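Local coordinates for protein 8-demethyl-8-aminoriboflavin-5'-phosphate synthase (PDB 5MJI) that replaces the C-8 methyl group of FMN by an amino group taken from glutamate, a step in the biosynthesis of the antibiotic roseoflavin, at residues 6-11 with 77-82; 22-27 with 130-135. All blocks are in the same frame, centred on the assembly; numbering follows the deposited sequence.

Contact 1. Residues 6-11 with 77-82; sequences LILNTT and EKIREA. With 7O6 ([(2~{S},3~{R},4~{R})-5-[8-methanoyl-7-methyl-2,4-bis(oxidanylidene)-1~{H}-benzo[g]pteridin-10-ium-10-yl]-2,3,4-tris(oxidanyl)pentyl] dihydrogen phosphate), chain B.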
loop_
_atom_site.group_PDB
_atom_site.type_symbol
_atom_site.label_atom_id
_atom_site.label_comp_id
_atom_site.label_asym_id
_atom_site.label_seq_id
_atom_site.Cartn_x
_atom_site.Cartn_y
_atom_site.Cartn_z
ATOM N N LEU A 6 -5.439 21.061 15.021
ATOM C CA LEU A 6 -4.236 20.564 15.667
ATOM C C LEU A 6 -3.355 19.921 14.603
ATOM O O LEU A 6 -3.774 18.960 13.946
ATOM C CB LEU A 6 -4.589 19.565 16.767
ATOM C CG LEU A 6 -3.402 18.886 17.451
ATOM C CD1 LEU A 6 -2.599 19.885 18.286
ATOM C CD2 LEU A 6 -3.900 17.726 18.291
ATOM N N ILE A 7 -2.144 20.447 14.433
ATOM C CA ILE A 7 -1.183 19.936 13.453
ATOM C C ILE A 7 -0.056 19.232 14.193
ATOM O O ILE A 7 0.638 19.848 15.011
ATOM C CB ILE A 7 -0.620 21.055 12.571
ATOM C CG1 ILE A 7 -1.766 21.868 11.976
ATOM C CG2 ILE A 7 0.301 20.455 11.476
ATOM C CD1 ILE A 7 -1.294 23.095 11.220
ATOM N N LEU A 8 0.138 17.947 13.892
ATOM C CA LEU A 8 1.139 17.120 14.557
ATOM C C LEU A 8 2.304 16.903 13.600
ATOM O O LEU A 8 2.168 16.182 12.605
ATOM C CB LEU A 8 0.546 15.780 14.982
ATOM C CG LEU A 8 -0.654 15.821 15.927
ATOM C CD1 LEU A 8 -1.028 14.407 16.340
ATOM C CD2 LEU A 8 -0.328 16.684 17.143
ATOM N N ASN A 9 3.438 17.535 13.893
ATOM C CA ASN A 9 4.680 17.275 13.173
ATOM C C ASN A 9 5.319 16.023 13.774
ATOM O O ASN A 9 5.739 16.028 14.934
ATOM C CB ASN A 9 5.613 18.481 13.273
ATOM C CG ASN A 9 6.884 18.302 12.457
ATOM O OD1 ASN A 9 7.225 17.185 12.073
ATOM N ND2 ASN A 9 7.587 19.409 12.174
ATOM N N THR A 10 5.394 14.943 12.991
ATOM C CA THR A 10 5.886 13.662 13.489
ATOM C C THR A 10 7.312 13.359 13.015
ATOM O O THR A 10 7.707 12.194 12.905
ATOM C CB THR A 10 4.913 12.549 13.108
ATOM O OG1 THR A 10 4.807 12.458 11.680
ATOM C CG2 THR A 10 3.505 12.840 13.711
ATOM N N THR A 11 8.103 14.406 12.773
ATOM C CA THR A 11 9.530 14.252 12.528
ATOM C C THR A 11 10.201 13.489 13.674
ATOM O O THR A 11 9.760 13.533 14.826
ATOM C CB THR A 11 10.183 15.630 12.365
ATOM O OG1 THR A 11 11.573 15.473 12.058
ATOM C CG2 THR A 11 10.062 16.448 13.662
ATOM N N GLU A 77 -5.916 14.661 24.906
ATOM C CA GLU A 77 -6.950 15.655 25.150
ATOM C C GLU A 77 -6.949 16.727 24.061
ATOM O O GLU A 77 -8.016 17.179 23.635
ATOM C CB GLU A 77 -6.783 16.270 26.540
ATOM C CG GLU A 77 -8.072 16.879 27.091
ATOM C CD GLU A 77 -9.271 15.919 27.032
ATOM O OE1 GLU A 77 -10.388 16.384 26.705
ATOM O OE2 GLU A 77 -9.106 14.704 27.316
ATOM N N LYS A 78 -5.769 17.132 23.581
ATOM C CA LYS A 78 -5.724 18.072 22.463
ATOM C C LYS A 78 -6.366 17.481 21.210
ATOM O O LYS A 78 -7.093 18.175 20.493
ATOM C CB LYS A 78 -4.284 18.492 22.176
ATOM C CG LYS A 78 -3.726 19.429 23.242
ATOM C CD LYS A 78 -2.345 19.933 22.909
ATOM C CE LYS A 78 -1.917 21.008 23.912
ATOM N NZ LYS A 78 -2.946 22.099 24.002
ATOM N N ILE A 79 -6.120 16.195 20.938
ATOM C CA ILE A 79 -6.737 15.545 19.783
ATOM C C ILE A 79 -8.250 15.514 19.939
ATOM O O ILE A 79 -8.995 15.808 18.998
ATOM C CB ILE A 79 -6.154 14.129 19.591
ATOM C CG1 ILE A 79 -4.658 14.210 19.240
ATOM C CG2 ILE A 79 -6.938 13.361 18.527
ATOM C CD1 ILE A 79 -3.935 12.877 19.334
ATOM N N ARG A 80 -8.728 15.185 21.138
ATOM C CA ARG A 80 -10.165 15.142 21.380
ATOM C C ARG A 80 -10.821 16.504 21.213
ATOM O O ARG A 80 -11.991 16.579 20.819
ATOM C CB ARG A 80 -10.443 14.618 22.784
ATOM C CG ARG A 80 -10.405 13.115 22.932
ATOM C CD ARG A 80 -10.577 12.810 24.406
ATOM N NE ARG A 80 -10.636 11.390 24.720
ATOM C CZ ARG A 80 -10.100 10.862 25.815
ATOM N NH1 ARG A 80 -10.202 9.556 26.048
ATOM N NH2 ARG A 80 -9.447 11.650 26.674
ATOM N N GLU A 81 -10.115 17.586 21.522
ATOM C CA GLU A 81 -10.745 18.896 21.424
ATOM C C GLU A 81 -10.577 19.545 20.056
ATOM O O GLU A 81 -11.321 20.478 19.740
ATOM C CB GLU A 81 -10.211 19.843 22.503
ATOM C CG GLU A 81 -8.745 20.158 22.360
ATOM C CD GLU A 81 -8.309 21.478 23.039
ATOM O OE1 GLU A 81 -7.087 21.755 23.079
ATOM O OE2 GLU A 81 -9.182 22.242 23.516
ATOM N N ALA A 82 -9.634 19.078 19.238
ATOM C CA ALA A 82 -9.413 19.673 17.926
ATOM C C ALA A 82 -10.489 19.197 16.948
ATOM O O ALA A 82 -10.802 18.002 16.888
ATOM C CB ALA A 82 -8.020 19.313 17.406
HETATM C C6 7O6 B . 13.599 8.605 4.482
HETATM C C5 7O6 B . 13.578 10.866 3.430
HETATM C C4 7O6 B . 12.573 11.921 3.971
HETATM C C3 7O6 B . 13.002 12.598 5.264
HETATM C C2 7O6 B . 12.563 14.055 5.243
HETATM C C1 7O6 B . 12.693 14.495 6.687
HETATM O O1 7O6 B . 13.049 16.973 8.605
HETATM P P1 7O6 B . 11.929 16.039 8.546
HETATM O O2 7O6 B . 10.747 16.795 8.957
HETATM O O3 7O6 B . 12.174 14.993 9.531
HETATM O O4 7O6 B . 11.734 15.441 7.022
HETATM O O5 7O6 B . 11.237 14.208 4.823
HETATM O O6 7O6 B . 14.376 12.547 5.575
HETATM O O7 7O6 B . 11.259 11.487 4.251
HETATM N N1 7O6 B . 13.123 9.479 3.477
HETATM C C7 7O6 B . 14.478 9.048 5.462
HETATM C C8 7O6 B . 14.902 8.154 6.434
HETATM C C9 7O6 B . 15.875 8.646 7.512
HETATM C C10 7O6 B . 14.483 6.834 6.482
HETATM C C11 7O6 B . 14.978 5.894 7.597
HETATM C C12 7O6 B . 13.602 6.393 5.508
HETATM C C13 7O6 B . 13.155 7.272 4.509
HETATM N N2 7O6 B . 12.291 6.775 3.585
HETATM C C14 7O6 B . 12.252 8.963 2.512
HETATM N N3 7O6 B . 11.837 9.809 1.553
HETATM C C15 7O6 B . 11.857 7.620 2.616
HETATM C C16 7O6 B . 10.896 7.098 1.590
HETATM O O8 7O6 B . 10.448 5.787 1.626
HETATM N N4 7O6 B . 10.440 7.961 0.584
HETATM C C17 7O6 B . 10.901 9.312 0.536
HETATM O O9 7O6 B . 10.477 10.166 -0.466
HETATM O O10 7O6 B . 15.833 9.791 7.811
#
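The methylene of L6 is pressed against the methyl of A82, L6 CB to A82 CB 3.5 Å, closer than two such carbons normally lie. A82 is where helix 72-81 gives way to the turn before strand 84-90, and its backbone N is still tied to K78 O. L6 carries the contact with two parts of its side chain. While its CB meets A82, CG stands anti to the backbone N (chi1 175°), and the CD2 branch reaches the last turn of the helix. There L6 CD2 touches I79 CG1 at 3.7 Å, the two side chains crossing obliquely, and also lies against the backbone at K78 C. Two residues further along the strand, L8 meets the same I79 more loosely, L8 CD1 to I79 CD1 4.4 Å. No hydrogen bond joins the segments; the interface is apolar and buried. This is a helix laid against the central parallel sheet of a flavodoxin-like fold; strand 6-9 and helix segment 77-81 run at 138°, their axes 9.4 Å apart at closest. K78 lends only the base of its chain, CB near L6 CD2, and its amine leaves to form a salt bridge with E40. On the outward side R80 NH2 binds E77 OE2 at 3.1 Å, the carboxylate oxygen lying in the guanidinium plane. Beyond the packed end the loop after the strand, T10 and T11, leads to the flavin phosphate. N9 OD1 accepts from T11 N at 3.0 Å in an Asx turn, its donor tilted 28° from the carbonyl plane, a turn that shapes the loop where T11 OG1 donates to phosphate O3 of the bound 8-formyl flavin (7O6) at 2.6 Å. S19 and Q20 also bond this ligand.

Contact 2. Residues 22-27 with 130-135; sequences QGLIDK and LMCGNE. With 7O6 ([(2~{S},3~{R},4~{R})-5-[8-methanoyl-7-methyl-2,4-bis(oxidanylidene)-1~{H}-benzo[g]pteridin-10-ium-10-yl]-2,3,4-tris(oxidanyl)pentyl] dihydrogen phosphate), chain B.
Apolar contacts join L24 and I25 of the helix to L130 and C132 of the strand. L130 CD1 nestles against the helix backbone beside I25, touching I25 CA at 3.9 Å, and meets I25 CG1 as well. L24 divides its two methyls along the strand: CD1 rests on C132 SG at 4.0 Å, the sulfur swung anti to its backbone N (chi1 -162°), whereas L24 CD2 lies 3.6 Å from M131 O, a carbon-to-carbonyl contact. M131 points away from the helix at its CB, and its side chain packs on T89 of the neighbouring strand. Helix 20-34 thus packs on the parallel sheet of the flavodoxin-like fold, its segment 22-27 at 148° to strand 130-132, axes 8.3 Å apart, and M192 of helix 183-205 adds to the cover over L130.

Polar interactions lie apart from this packing. Within the helix, Q22 NE2 donates to D26 OD1 at 3.1 Å, coming from above the carboxylate plane. Past the strand, the loop holds the flavin: E135 N gives O9 of 7O6 a nearly straight bond of 2.7 Å (165°), and N134 N is also close to that oxygen. The N134 amide lies by the ribityl chain, OD1 3.5 Å from C4 of 7O6, while its ND2 bonds T170 O. The E135 carboxylate is held by G169 N, Y240 of a second subunit and Y163 of a third, tying this flavin-binding loop to the tetramer interface.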
loop_
_atom_site.group_PDB
_atom_site.type_symbol
_atom_site.label_atom_id
_atom_site.label_comp_id
_atom_site.label_asym_id
_atom_site.label_seq_id
_atom_site.Cartn_x
_atom_site.Cartn_y
_atom_site.Cartn_z
ATOM N N GLN A 22 8.270 20.792 8.658
ATOM C CA GLN A 22 7.823 22.036 9.273
ATOM C C GLN A 22 7.556 23.111 8.225
ATOM O O GLN A 22 6.676 23.955 8.418
ATOM C CB GLN A 22 8.869 22.510 10.284
ATOM C CG GLN A 22 8.456 23.674 11.176
ATOM C CD GLN A 22 7.239 23.374 12.038
ATOM O OE1 GLN A 22 7.083 22.267 12.575
ATOM N NE2 GLN A 22 6.363 24.364 12.172
ATOM N N GLY A 23 8.287 23.080 7.103
ATOM C CA GLY A 23 8.080 24.080 6.063
ATOM C C GLY A 23 6.671 24.063 5.497
ATOM O O GLY A 23 6.084 25.111 5.244
ATOM N N LEU A 24 6.106 22.873 5.295
ATOM C CA LEU A 24 4.714 22.804 4.859
ATOM C C LEU A 24 3.772 23.276 5.963
ATOM O O LEU A 24 2.758 23.931 5.691
ATOM C CB LEU A 24 4.362 21.373 4.429
ATOM C CG LEU A 24 4.970 20.800 3.134
ATOM C CD1 LEU A 24 6.310 20.143 3.373
ATOM C CD2 LEU A 24 3.987 19.809 2.494
ATOM N N ILE A 25 4.066 22.906 7.209
ATOM C CA ILE A 25 3.276 23.391 8.334
ATOM C C ILE A 25 3.286 24.914 8.373
ATOM O O ILE A 25 2.257 25.545 8.637
ATOM C CB ILE A 25 3.804 22.798 9.649
ATOM C CG1 ILE A 25 3.651 21.273 9.645
ATOM C CG2 ILE A 25 3.092 23.440 10.853
ATOM C CD1 ILE A 25 4.215 20.618 10.885
ATOM N N ASP A 26 4.443 25.526 8.102
ATOM C CA ASP A 26 4.535 26.983 8.164
ATOM C C ASP A 26 3.658 27.645 7.112
ATOM O O ASP A 26 3.222 28.785 7.302
ATOM C CB ASP A 26 5.987 27.434 8.002
ATOM C CG ASP A 26 6.850 27.076 9.208
ATOM O OD1 ASP A 26 6.297 26.878 10.316
ATOM O OD2 ASP A 26 8.088 26.971 9.046
ATOM N N LYS A 27 3.395 26.961 5.994
ATOM C CA LYS A 27 2.442 27.497 5.025
ATOM C C LYS A 27 1.017 27.359 5.532
ATOM O O LYS A 27 0.208 28.281 5.382
ATOM C CB LYS A 27 2.576 26.788 3.673
ATOM C CG LYS A 27 3.911 26.963 2.974
ATOM C CD LYS A 27 4.061 28.376 2.397
ATOM C CE LYS A 27 5.279 28.444 1.465
ATOM N NZ LYS A 27 5.543 29.833 1.008
ATOM N N LEU A 130 -0.247 16.592 5.811
ATOM C CA LEU A 130 0.911 17.226 5.200
ATOM C C LEU A 130 2.011 16.182 5.194
ATOM O O LEU A 130 2.253 15.539 6.218
ATOM C CB LEU A 130 1.350 18.471 5.979
ATOM C CG LEU A 130 0.363 19.647 5.980
ATOM C CD1 LEU A 130 0.842 20.745 6.943
ATOM C CD2 LEU A 130 0.205 20.208 4.569
ATOM N N MET A 131 2.641 15.972 4.049
ATOM C CA MET A 131 3.666 14.941 3.952
ATOM C C MET A 131 4.887 15.496 3.238
ATOM O O MET A 131 4.772 16.323 2.329
ATOM C CB MET A 131 3.164 13.696 3.212
ATOM C CG MET A 131 2.142 12.856 3.970
ATOM S SD MET A 131 1.393 11.673 2.839
ATOM C CE MET A 131 0.463 12.814 1.809
ATOM N N CYS A 132 6.058 15.034 3.654
ATOM C CA CYS A 132 7.298 15.462 3.034
ATOM C C CYS A 132 8.184 14.243 2.831
ATOM O O CYS A 132 8.438 13.510 3.788
ATOM C CB CYS A 132 8.001 16.487 3.929
ATOM S SG CYS A 132 9.187 17.394 3.059
ATOM N N GLY A 133 8.646 14.022 1.599
ATOM C CA GLY A 133 9.579 12.946 1.317
ATOM C C GLY A 133 10.645 13.441 0.355
ATOM O O GLY A 133 10.490 14.480 -0.285
ATOM N N ASN A 134 11.744 12.696 0.265
ATOM C CA ASN A 134 12.767 13.091 -0.695
ATOM C C ASN A 134 12.382 12.733 -2.129
ATOM O O ASN A 134 12.859 13.385 -3.059
ATOM C CB ASN A 134 14.119 12.455 -0.339
ATOM C CG ASN A 134 14.751 13.080 0.917
ATOM O OD1 ASN A 134 14.145 13.936 1.562
ATOM N ND2 ASN A 134 15.959 12.639 1.267
ATOM N N GLU A 135 11.527 11.727 -2.334
ATOM C CA GLU A 135 11.253 11.291 -3.704
ATOM C C GLU A 135 9.899 10.620 -3.901
ATOM O O GLU A 135 9.327 10.716 -4.986
ATOM C CB GLU A 135 12.331 10.301 -4.186
ATOM C CG GLU A 135 12.383 9.021 -3.351
ATOM C CD GLU A 135 13.035 7.848 -4.065
ATOM O OE1 GLU A 135 13.264 6.815 -3.408
ATOM O OE2 GLU A 135 13.305 7.945 -5.281
HETATM C C6 7O6 B . 13.599 8.605 4.482
HETATM C C5 7O6 B . 13.578 10.866 3.430
HETATM C C4 7O6 B . 12.573 11.921 3.971
HETATM C C3 7O6 B . 13.002 12.598 5.264
HETATM C C2 7O6 B . 12.563 14.055 5.243
HETATM C C1 7O6 B . 12.693 14.495 6.687
HETATM O O1 7O6 B . 13.049 16.973 8.605
HETATM P P1 7O6 B . 11.929 16.039 8.546
HETATM O O2 7O6 B . 10.747 16.795 8.957
HETATM O O3 7O6 B . 12.174 14.993 9.531
HETATM O O4 7O6 B . 11.734 15.441 7.022
HETATM O O5 7O6 B . 11.237 14.208 4.823
HETATM O O6 7O6 B . 14.376 12.547 5.575
HETATM O O7 7O6 B . 11.259 11.487 4.251
HETATM N N1 7O6 B . 13.123 9.479 3.477
HETATM C C7 7O6 B . 14.478 9.048 5.462
HETATM C C8 7O6 B . 14.902 8.154 6.434
HETATM C C9 7O6 B . 15.875 8.646 7.512
HETATM C C10 7O6 B . 14.483 6.834 6.482
HETATM C C11 7O6 B . 14.978 5.894 7.597
HETATM C C12 7O6 B . 13.602 6.393 5.508
HETATM C C13 7O6 B . 13.155 7.272 4.509
HETATM N N2 7O6 B . 12.291 6.775 3.585
HETATM C C14 7O6 B . 12.252 8.963 2.512
HETATM N N3 7O6 B . 11.837 9.809 1.553
HETATM C C15 7O6 B . 11.857 7.620 2.616
HETATM C C16 7O6 B . 10.896 7.098 1.590
HETATM O O8 7O6 B . 10.448 5.787 1.626
HETATM N N4 7O6 B . 10.440 7.961 0.584
HETATM C C17 7O6 B . 10.901 9.312 0.536
HETATM O O9 7O6 B . 10.477 10.166 -0.466
HETATM O O10 7O6 B . 15.833 9.791 7.811
#

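Contacts 1 and 2 have centres about 16 Å apart and both rest on the five-stranded parallel sheet, whose order places strands 4-9, 84-90 and 126-132 side by side. Along the chain their segments alternate: 6-11, 22-27, 77-82, 130-135. Strand 4-9 is followed, after a loop, by helix 20-34, and the two contacts meet there, with N9 ND2 2.9 Å from Q22 OE1 in a probable hydrogen bond and I7 and N9 packed on I25. Both reach the same flavin, T11 at the phosphate and E135 at the oxygen O9 on the flavin ring, so the loops after strands 4-9 and 126-132, which flank strand 84-90, hold the phosphate and the ring system of one ligand.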